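PDB 6AO7: acetyltransferase from Elizabethkingia anophelis, which binds acetyl-CoA and probably transfers its acetyl group to an amine of a substrate that remains unknown. Local coordinates for residues Q85-G88 and G89-K93; Y26-L29 and L30-D33. All blocks are in the same frame, centred on the assembly; numbering follows the deposited sequence.

Interaction 1. Residues Q85-G88 and G89-K93; sequences QGIG and GQLLK. With ACO (acetyl coenzyme *a), chain B.
Two donors grip the carbonyl oxygen of Gly86: Gln90 N reaches Gly86 O at 3.2 Å in the first turn of helix 87-101, and a water stands 2.6 Å from Gly86 O. That water also donates to Gln90 OE1, so the side chain closes a small ring over the helix start. The first torsion (chi1 -71°) sets Gln90 CG beside its backbone N and toward the helix start, and the bend at chi2 (-52°) turns the amide outward with OE1 facing the water; a flexible polar residue suits this exposed face. The next bonds run from Leu91 N to Ile87 O and from Leu92 N to Gly88 O, both 2.9 Å long. Gln85-Gly88 close the Q/R-x-x-G-x-G/A motif of GNAT enzymes, the pyrophosphate-binding loop running into the first turn, and here acetyl-CoA is held by backbone N-H groups. Gly86 N donates to O1A of the cofactor at 2.8 Å and Gly89 N to O2A, on the same phosphate, at 3.0 Å, while Gly88 N donates to O4A of the second phosphate. The helix dipole would probably add to the attraction for these anionic oxygens. Glycine is needed at two places for different reasons: Gly86, the N-cap residue, has a positive phi (88°) that would press a CB against the preceding carbonyl, whereas a CB on Gly88 would collide with O6A of the cofactor. On the buried side Ile87 CG2 packs loosely against Leu91 CG at 4.4 Å, and both side chains rest on Val78 of strand 70-78, while Leu92 reaches helix 116-124.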
ATOM      1  N   GLN A  85       6.619 -14.647  13.173  1.00 45.47           N
ATOM      2  CA  GLN A  85       6.282 -15.188  14.479  1.00 50.44           C
ATOM      3  C   GLN A  85       5.927 -14.079  15.455  1.00 51.05           C
ATOM      4  O   GLN A  85       5.878 -14.330  16.661  1.00 51.54           O
ATOM      5  CB  GLN A  85       7.436 -16.029  15.038  1.00 54.73           C
ATOM      6  CG  GLN A  85       8.179 -16.837  13.992  1.00 65.93           C
ATOM      7  CD  GLN A  85       9.276 -17.702  14.593  1.00 77.05           C
ATOM      8  OE1 GLN A  85       9.282 -17.972  15.796  1.00 81.12           O
ATOM      9  NE2 GLN A  85      10.207 -18.143  13.758  1.00 82.90           N
ATOM     10  N   GLY A  86       5.690 -12.856  14.964  1.00 47.61           N
ATOM     11  CA  GLY A  86       5.310 -11.735  15.797  1.00 47.27           C
ATOM     12  C   GLY A  86       6.444 -10.912  16.383  1.00 46.89           C
ATOM     13  O   GLY A  86       6.167  -9.970  17.135  1.00 46.59           O
ATOM     14  N   ILE A  87       7.708 -11.218  16.069  1.00 45.16           N
ATOM     15  CA  ILE A  87       8.802 -10.441  16.653  1.00 38.47           C
ATOM     16  C   ILE A  87       8.789  -9.003  16.138  1.00 38.27           C
ATOM     17  O   ILE A  87       9.035  -8.059  16.900  1.00 38.78           O
ATOM     18  CB  ILE A  87      10.160 -11.119  16.392  1.00 39.43           C
ATOM     19  CG1 ILE A  87      10.182 -12.513  17.021  1.00 42.77           C
ATOM     20  CG2 ILE A  87      11.297 -10.263  16.959  1.00 36.83           C
ATOM     21  CD1 ILE A  87      11.412 -13.307  16.684  1.00 48.38           C
ATOM     22  N   GLY A  88       8.517  -8.808  14.846  1.00 36.13           N
ATOM     23  CA  GLY A  88       8.476  -7.453  14.316  1.00 38.07           C
ATOM     24  C   GLY A  88       7.470  -6.570  15.035  1.00 37.38           C
ATOM     25  O   GLY A  88       7.755  -5.408  15.341  1.00 33.67           O
ATOM     26  N   GLY A  89       6.288  -7.116  15.326  1.00 35.96           N
ATOM     27  CA  GLY A  89       5.300  -6.364  16.078  1.00 38.35           C
ATOM     28  C   GLY A  89       5.784  -5.981  17.464  1.00 40.88           C
ATOM     29  O   GLY A  89       5.532  -4.869  17.938  1.00 42.03           O
ATOM     30  N   GLN A  90       6.477  -6.901  18.138  1.00 39.50           N
ATOM     31  CA  GLN A  90       7.066  -6.570  19.430  1.00 39.91           C
ATOM     32  C   GLN A  90       8.079  -5.444  19.288  1.00 43.48           C
ATOM     33  O   GLN A  90       8.125  -4.531  20.123  1.00 37.97           O
ATOM     34  CB  GLN A  90       7.719  -7.811  20.044  1.00 44.68           C
ATOM     35  CG  GLN A  90       6.724  -8.847  20.529  1.00 55.43           C
ATOM     36  CD  GLN A  90       5.669  -8.251  21.446  1.00 66.53           C
ATOM     37  OE1 GLN A  90       4.470  -8.276  21.136  1.00 68.61           O
ATOM     38  NE2 GLN A  90       6.108  -7.700  22.580  1.00 67.54           N
ATOM     39  N   LEU A  91       8.892  -5.484  18.226  1.00 39.88           N
ATOM     40  CA  LEU A  91       9.840  -4.400  17.982  1.00 41.87           C
ATOM     41  C   LEU A  91       9.115  -3.072  17.782  1.00 37.62           C
ATOM     42  O   LEU A  91       9.502  -2.052  18.361  1.00 37.81           O
ATOM     43  CB  LEU A  91      10.725  -4.725  16.773  1.00 38.33           C
ATOM     44  CG  LEU A  91      11.753  -5.854  16.906  1.00 39.43           C
ATOM     45  CD1 LEU A  91      12.649  -5.905  15.681  1.00 38.37           C
ATOM     46  CD2 LEU A  91      12.594  -5.662  18.142  1.00 38.42           C
ATOM     47  N   LEU A  92       8.048  -3.063  16.969  1.00 33.81           N
ATOM     48  CA  LEU A  92       7.352  -1.810  16.694  1.00 34.53           C
ATOM     49  C   LEU A  92       6.765  -1.200  17.965  1.00 38.40           C
ATOM     50  O   LEU A  92       6.833   0.022  18.163  1.00 34.27           O
ATOM     51  CB  LEU A  92       6.263  -2.027  15.640  1.00 34.63           C
ATOM     52  CG  LEU A  92       6.772  -2.279  14.215  1.00 31.91           C
ATOM     53  CD1 LEU A  92       5.643  -2.762  13.331  1.00 33.85           C
ATOM     54  CD2 LEU A  92       7.376  -0.990  13.661  1.00 31.25           C
ATOM     55  N   LYS A  93       6.180  -2.032  18.832  1.00 39.28           N
ATOM     56  CA  LYS A  93       5.701  -1.564  20.133  1.00 39.18           C
ATOM     57  C   LYS A  93       6.824  -0.935  20.948  1.00 43.08           C
ATOM     58  O   LYS A  93       6.612   0.067  21.645  1.00 44.72           O
ATOM     59  CB  LYS A  93       5.089  -2.730  20.916  1.00 37.33           C
TER
HETATM   60  N1A ACO B 201       0.026  -9.404   3.191  0.94 42.10           N
HETATM   61  C2A ACO B 201       0.107  -8.674   4.304  0.94 41.36           C
HETATM   62  N3A ACO B 201       0.452  -9.058   5.535  0.94 50.14           N
HETATM   63  C4A ACO B 201       0.710 -10.368   5.575  0.94 57.49           C
HETATM   64  C5A ACO B 201       0.643 -11.261   4.515  0.94 59.94           C
HETATM   65  C6A ACO B 201       0.290 -10.727   3.258  0.94 55.58           C
HETATM   66  N6A ACO B 201       0.184 -11.452   2.141  0.94 56.25           N
HETATM   67  N7A ACO B 201       0.917 -12.551   4.941  0.94 60.89           N
HETATM   68  C8A ACO B 201       1.143 -12.412   6.227  0.94 60.16           C
HETATM   69  N9A ACO B 201       1.041 -11.120   6.676  0.94 55.34           N
HETATM   70  C1B ACO B 201       1.179 -10.627   8.046  0.94 47.81           C
HETATM   71  C2B ACO B 201       1.283 -11.679   9.138  0.94 40.00           C
HETATM   72  O2B ACO B 201       0.034 -12.289   9.429  0.94 43.91           O
HETATM   73  C3B ACO B 201       1.730 -10.781  10.290  0.94 34.69           C
HETATM   74  O3B ACO B 201       0.631 -10.009  10.816  0.94 41.01           O
HETATM   75  P3B ACO B 201      -0.303 -10.412  12.060  0.94 51.89           P
HETATM   76  O7A ACO B 201      -1.119 -11.634  11.590  0.94 50.12           O
HETATM   77  O8A ACO B 201       0.653 -10.664  13.250  0.94 54.19           O
HETATM   78  O9A ACO B 201      -1.190  -9.234  12.347  0.94 39.88           O
HETATM   79  C4B ACO B 201       2.598  -9.716   9.601  0.94 45.56           C
HETATM   80  O4B ACO B 201       2.367  -9.875   8.179  0.94 48.16           O
HETATM   81  C5B ACO B 201       4.064  -9.800   9.954  0.94 42.55           C
HETATM   82  O5B ACO B 201       4.088  -9.713  11.396  0.94 37.38           O
HETATM   83  P1A ACO B 201       5.423 -10.134  12.294  0.94 34.28           P
HETATM   84  O1A ACO B 201       5.602 -11.593  12.473  0.94 35.02           O
HETATM   85  O2A ACO B 201       5.253  -9.406  13.619  0.94 27.72           O
HETATM   86  O3A ACO B 201       6.587  -9.517  11.398  0.94 38.92           O
HETATM   87  P2A ACO B 201       8.141  -9.866  11.285  0.94 35.62           P
HETATM   88  O4A ACO B 201       8.488 -10.527  12.561  0.94 37.03           O
HETATM   89  O5A ACO B 201       8.338 -10.774  10.084  0.94 33.26           O
HETATM   90  O6A ACO B 201       8.905  -8.501  11.004  0.94 33.01           O
HETATM   91  CBP ACO B 201       9.837  -7.328   9.101  0.94 27.41           C
HETATM   92  CCP ACO B 201       8.571  -7.706   9.861  0.94 28.58           C
HETATM   93  CDP ACO B 201      10.715  -6.461  10.019  0.94 28.21           C
HETATM   94  CEP ACO B 201       9.436  -6.514   7.860  0.94 34.32           C
HETATM   95  CAP ACO B 201      10.625  -8.608   8.718  0.94 32.49           C
HETATM   96  OAP ACO B 201       9.805  -9.483   7.961  0.94 44.36           O
HETATM   97  C9P ACO B 201      11.960  -8.371   8.029  0.94 35.49           C
HETATM   98  O9P ACO B 201      12.962  -8.139   8.697  0.94 34.41           O
HETATM   99  N8P ACO B 201      11.960  -8.367   6.701  0.94 34.06           N
HETATM  100  C7P ACO B 201      13.151  -8.051   5.925  0.94 36.54           C
HETATM  101  C6P ACO B 201      13.678  -6.650   6.216  0.94 37.99           C
HETATM  102  C5P ACO B 201      12.657  -5.579   5.908  0.94 41.84           C
HETATM  103  O5P ACO B 201      11.961  -5.634   4.899  0.94 39.52           O
HETATM  104  N4P ACO B 201      12.568  -4.582   6.786  0.94 36.60           N
HETATM  105  C3P ACO B 201      11.679  -3.437   6.617  0.94 28.76           C
HETATM  106  C2P ACO B 201      12.132  -2.516   5.505  0.94 28.44           C
HETATM  107  S1P ACO B 201      11.543  -0.783   5.594  0.94 35.96           S
HETATM  108  C   ACO B 201      12.662  -0.148   6.818  0.94 34.00           C
HETATM  109  O   ACO B 201      13.473  -0.836   7.375  0.94 32.94           O
HETATM  110  CH3 ACO B 201      12.450   1.306   7.112  0.94 33.32           C
HETATM  111  O   HOH W   1       3.985  -9.132  18.198  1.00 48.63           O

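Interaction 2. Residues Y26-L29 and L30-D33. With ACO (acetyl coenzyme *a), chain B.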
ATOM      1  N   TYR A  26      25.323  -6.226  10.816  1.00 43.25           N
ATOM      2  CA  TYR A  26      25.090  -5.809   9.438  1.00 44.37           C
ATOM      3  C   TYR A  26      24.246  -6.828   8.688  1.00 49.06           C
ATOM      4  O   TYR A  26      23.435  -6.454   7.831  1.00 41.13           O
ATOM      5  CB  TYR A  26      26.419  -5.577   8.728  1.00 41.69           C
ATOM      6  CG  TYR A  26      27.090  -4.294   9.150  1.00 42.78           C
ATOM      7  CD1 TYR A  26      28.246  -4.317   9.935  1.00 43.84           C
ATOM      8  CD2 TYR A  26      26.565  -3.057   8.780  1.00 42.69           C
ATOM      9  CE1 TYR A  26      28.862  -3.139  10.327  1.00 48.03           C
ATOM     10  CE2 TYR A  26      27.169  -1.880   9.160  1.00 44.02           C
ATOM     11  CZ  TYR A  26      28.323  -1.926   9.933  1.00 44.89           C
ATOM     12  OH  TYR A  26      28.929  -0.750  10.312  1.00 41.91           O
ATOM     13  N   ASP A  27      24.435  -8.120   8.984  1.00 48.06           N
ATOM     14  CA  ASP A  27      23.575  -9.156   8.415  1.00 53.20           C
ATOM     15  C   ASP A  27      22.106  -8.781   8.558  1.00 48.39           C
ATOM     16  O   ASP A  27      21.334  -8.843   7.591  1.00 49.39           O
ATOM     17  CB  ASP A  27      23.848 -10.507   9.087  1.00 52.88           C
ATOM     18  CG  ASP A  27      25.048 -11.226   8.498  1.00 78.69           C
ATOM     19  OD1 ASP A  27      25.709 -10.658   7.602  1.00 86.97           O
ATOM     20  OD2 ASP A  27      25.326 -12.369   8.926  1.00 84.79           O
ATOM     21  N   LEU A  28      21.706  -8.351   9.754  1.00 37.22           N
ATOM     22  CA  LEU A  28      20.311  -7.969   9.957  1.00 41.15           C
ATOM     23  C   LEU A  28      19.977  -6.645   9.271  1.00 39.86           C
ATOM     24  O   LEU A  28      18.984  -6.555   8.535  1.00 38.05           O
ATOM     25  CB  LEU A  28      19.999  -7.898  11.450  1.00 44.90           C
ATOM     26  CG  LEU A  28      19.940  -9.240  12.174  1.00 42.74           C
ATOM     27  CD1 LEU A  28      19.585  -9.028  13.646  1.00 41.75           C
ATOM     28  CD2 LEU A  28      18.941 -10.168  11.485  1.00 50.23           C
ATOM     29  N   LEU A  29      20.779  -5.601   9.509  1.00 41.27           N
ATOM     30  CA  LEU A  29      20.482  -4.288   8.928  1.00 37.45           C
ATOM     31  C   LEU A  29      20.369  -4.364   7.408  1.00 35.46           C
ATOM     32  O   LEU A  29      19.507  -3.707   6.809  1.00 33.92           O
ATOM     33  CB  LEU A  29      21.554  -3.270   9.340  1.00 36.80           C
ATOM     34  CG  LEU A  29      21.624  -3.017  10.848  1.00 33.42           C
ATOM     35  CD1 LEU A  29      23.010  -2.507  11.290  1.00 32.06           C
ATOM     36  CD2 LEU A  29      20.518  -2.047  11.306  1.00 30.47           C
ATOM     37  N   LEU A  30      21.213  -5.188   6.773  1.00 36.14           N
ATOM     38  CA  LEU A  30      21.210  -5.309   5.323  1.00 43.71           C
ATOM     39  C   LEU A  30      19.971  -6.024   4.806  1.00 38.78           C
ATOM     40  O   LEU A  30      19.670  -5.904   3.616  1.00 38.32           O
ATOM     41  CB  LEU A  30      22.472  -6.037   4.844  1.00 41.67           C
ATOM     42  CG  LEU A  30      23.783  -5.230   4.885  1.00 41.70           C
ATOM     43  CD1 LEU A  30      25.022  -6.133   4.746  1.00 39.96           C
ATOM     44  CD2 LEU A  30      23.801  -4.144   3.808  1.00 39.36           C
ATOM     45  N   LEU A  31      19.262  -6.781   5.651  1.00 35.04           N
ATOM     46  CA  LEU A  31      17.998  -7.359   5.206  1.00 38.43           C
ATOM     47  C   LEU A  31      16.982  -6.267   4.923  1.00 42.05           C
ATOM     48  O   LEU A  31      16.112  -6.434   4.057  1.00 36.94           O
ATOM     49  CB  LEU A  31      17.434  -8.319   6.252  1.00 40.51           C
ATOM     50  CG  LEU A  31      18.257  -9.543   6.644  1.00 51.14           C
ATOM     51  CD1 LEU A  31      17.552 -10.248   7.789  1.00 57.16           C
ATOM     52  CD2 LEU A  31      18.473 -10.492   5.457  1.00 47.46           C
ATOM     53  N   ALA A  32      17.095  -5.139   5.631  1.00 39.84           N
ATOM     54  CA  ALA A  32      16.149  -4.038   5.532  1.00 41.29           C
ATOM     55  C   ALA A  32      16.623  -2.917   4.617  1.00 43.14           C
ATOM     56  O   ALA A  32      15.789  -2.161   4.110  1.00 44.35           O
ATOM     57  CB  ALA A  32      15.861  -3.470   6.929  1.00 38.01           C
ATOM     58  N   ASP A  33      17.928  -2.796   4.392  1.00 39.45           N
ATOM     59  CA  ASP A  33      18.494  -1.737   3.571  1.00 42.56           C
ATOM     60  C   ASP A  33      19.722  -2.284   2.851  1.00 46.32           C
ATOM     61  O   ASP A  33      20.736  -2.582   3.496  1.00 46.89           O
ATOM     62  CB  ASP A  33      18.852  -0.534   4.450  1.00 42.56           C
ATOM     63  CG  ASP A  33      19.334   0.680   3.649  1.00 54.29           C
ATOM     64  OD1 ASP A  33      19.822   0.530   2.501  1.00 51.26           O
ATOM     65  OD2 ASP A  33      19.235   1.802   4.196  1.00 56.43           O
TER
HETATM   66  N1A ACO B 201       0.026  -9.404   3.191  0.94 42.10           N
HETATM   67  C2A ACO B 201       0.107  -8.674   4.304  0.94 41.36           C
HETATM   68  N3A ACO B 201       0.452  -9.058   5.535  0.94 50.14           N
HETATM   69  C4A ACO B 201       0.710 -10.368   5.575  0.94 57.49           C
HETATM   70  C5A ACO B 201       0.643 -11.261   4.515  0.94 59.94           C
HETATM   71  C6A ACO B 201       0.290 -10.727   3.258  0.94 55.58           C
HETATM   72  N6A ACO B 201       0.184 -11.452   2.141  0.94 56.25           N
HETATM   73  N7A ACO B 201       0.917 -12.551   4.941  0.94 60.89           N
HETATM   74  C8A ACO B 201       1.143 -12.412   6.227  0.94 60.16           C
HETATM   75  N9A ACO B 201       1.041 -11.120   6.676  0.94 55.34           N
HETATM   76  C1B ACO B 201       1.179 -10.627   8.046  0.94 47.81           C
HETATM   77  C2B ACO B 201       1.283 -11.679   9.138  0.94 40.00           C
HETATM   78  O2B ACO B 201       0.034 -12.289   9.429  0.94 43.91           O
HETATM   79  C3B ACO B 201       1.730 -10.781  10.290  0.94 34.69           C
HETATM   80  O3B ACO B 201       0.631 -10.009  10.816  0.94 41.01           O
HETATM   81  P3B ACO B 201      -0.303 -10.412  12.060  0.94 51.89           P
HETATM   82  O7A ACO B 201      -1.119 -11.634  11.590  0.94 50.12           O
HETATM   83  O8A ACO B 201       0.653 -10.664  13.250  0.94 54.19           O
HETATM   84  O9A ACO B 201      -1.190  -9.234  12.347  0.94 39.88           O
HETATM   85  C4B ACO B 201       2.598  -9.716   9.601  0.94 45.56           C
HETATM   86  O4B ACO B 201       2.367  -9.875   8.179  0.94 48.16           O
HETATM   87  C5B ACO B 201       4.064  -9.800   9.954  0.94 42.55           C
HETATM   88  O5B ACO B 201       4.088  -9.713  11.396  0.94 37.38           O
HETATM   89  P1A ACO B 201       5.423 -10.134  12.294  0.94 34.28           P
HETATM   90  O1A ACO B 201       5.602 -11.593  12.473  0.94 35.02           O
HETATM   91  O2A ACO B 201       5.253  -9.406  13.619  0.94 27.72           O
HETATM   92  O3A ACO B 201       6.587  -9.517  11.398  0.94 38.92           O
HETATM   93  P2A ACO B 201       8.141  -9.866  11.285  0.94 35.62           P
HETATM   94  O4A ACO B 201       8.488 -10.527  12.561  0.94 37.03           O
HETATM   95  O5A ACO B 201       8.338 -10.774  10.084  0.94 33.26           O
HETATM   96  O6A ACO B 201       8.905  -8.501  11.004  0.94 33.01           O
HETATM   97  CBP ACO B 201       9.837  -7.328   9.101  0.94 27.41           C
HETATM   98  CCP ACO B 201       8.571  -7.706   9.861  0.94 28.58           C
HETATM   99  CDP ACO B 201      10.715  -6.461  10.019  0.94 28.21           C
HETATM  100  CEP ACO B 201       9.436  -6.514   7.860  0.94 34.32           C
HETATM  101  CAP ACO B 201      10.625  -8.608   8.718  0.94 32.49           C
HETATM  102  OAP ACO B 201       9.805  -9.483   7.961  0.94 44.36           O
HETATM  103  C9P ACO B 201      11.960  -8.371   8.029  0.94 35.49           C
HETATM  104  O9P ACO B 201      12.962  -8.139   8.697  0.94 34.41           O
HETATM  105  N8P ACO B 201      11.960  -8.367   6.701  0.94 34.06           N
HETATM  106  C7P ACO B 201      13.151  -8.051   5.925  0.94 36.54           C
HETATM  107  C6P ACO B 201      13.678  -6.650   6.216  0.94 37.99           C
HETATM  108  C5P ACO B 201      12.657  -5.579   5.908  0.94 41.84           C
HETATM  109  O5P ACO B 201      11.961  -5.634   4.899  0.94 39.52           O
HETATM  110  N4P ACO B 201      12.568  -4.582   6.786  0.94 36.60           N
HETATM  111  C3P ACO B 201      11.679  -3.437   6.617  0.94 28.76           C
HETATM  112  C2P ACO B 201      12.132  -2.516   5.505  0.94 28.44           C
HETATM  113  S1P ACO B 201      11.543  -0.783   5.594  0.94 35.96           S
HETATM  114  C   ACO B 201      12.662  -0.148   6.818  0.94 34.00           C
HETATM  115  O   ACO B 201      13.473  -0.836   7.375  0.94 32.94           O
HETATM  116  CH3 ACO B 201      12.450   1.306   7.112  0.94 33.32           C
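The short helix 26-32, in the N-terminal part of the GNAT domain, brings its C-terminal end to the pantetheine arm of acetyl-CoA. Its one regular turn across this contact is tied by Leu30 N, 2.8 Å from Tyr26 O. Beyond it the winding tightens: Leu31 N bonds to Leu28 O at 2.9 Å and Ala32 N to Leu29 O at 3.0 Å, both three residues back. In each the donor stands well above the carbonyl plane, 59° out of it for Leu31, the geometry of a 3-10-like turn. Leu29 O also takes a weak bond from Asp33 N and a further one from Asn75 ND2, so three donors, one of them weak, converge on Leu29 O.

The leucines divide the helix surface. Leu28 CD2 meets Leu31 CD1 at 3.9 Å, the two branched ends crossing at a slant; with CG beside the backbone N (chi1 -61°), Leu31 also sets CG 3.3 Å from Asp27 O. Leu28 and Leu29 lie on Cys60 of strand 56-65, and Leu30 CD1 lies loosely beside Tyr26 CB while its side chain leans on Ile39 of helix 36-45. Tyr26 sends its hydroxyl to Asp40 and its ring makes a cation-pi contact with Lys36, while Asp33, leaving the helix, is held through OD1 by Ser35 N and Tyr141 OH and through OD2 by Tyr42 OH.

Toward the cofactor, Leu31 O lies 3.3 Å from C6P, and Ala32 CB is 3.5 Å from N4P of the pantetheine amide and 3.6 Å from O of the acetyl group. A methyl group is small enough for the arm to pass this close. These approaches are consistent with recognition of this part of the arm by fit rather than by polar bonds from Leu31 and Ala32.

In the fold
Each contact lies within a single helix, 87-101 or 26-32, and both touch acetyl-CoA, but at different parts: interaction 1 holds the pyrophosphate with the N-terminus of its helix, interaction 2 lines the pantetheine arm with the C-terminal end of its own. Their centres are about 17 Å apart and their nearest atoms about 8 Å; they do not touch, and one acetyl-CoA molecule reaches both. Interaction 1 is largely buried, in the beta-alpha-beta unit of strands 70-78 and 106-112; interaction 2 is partly buried, over strand 56-65 and helix 36-45. Strand 70-78 is shared. Backbone N-H groups meet charged phosphate oxygens in interaction 1; a carbonyl and a methyl pack against the uncharged arm in interaction 2.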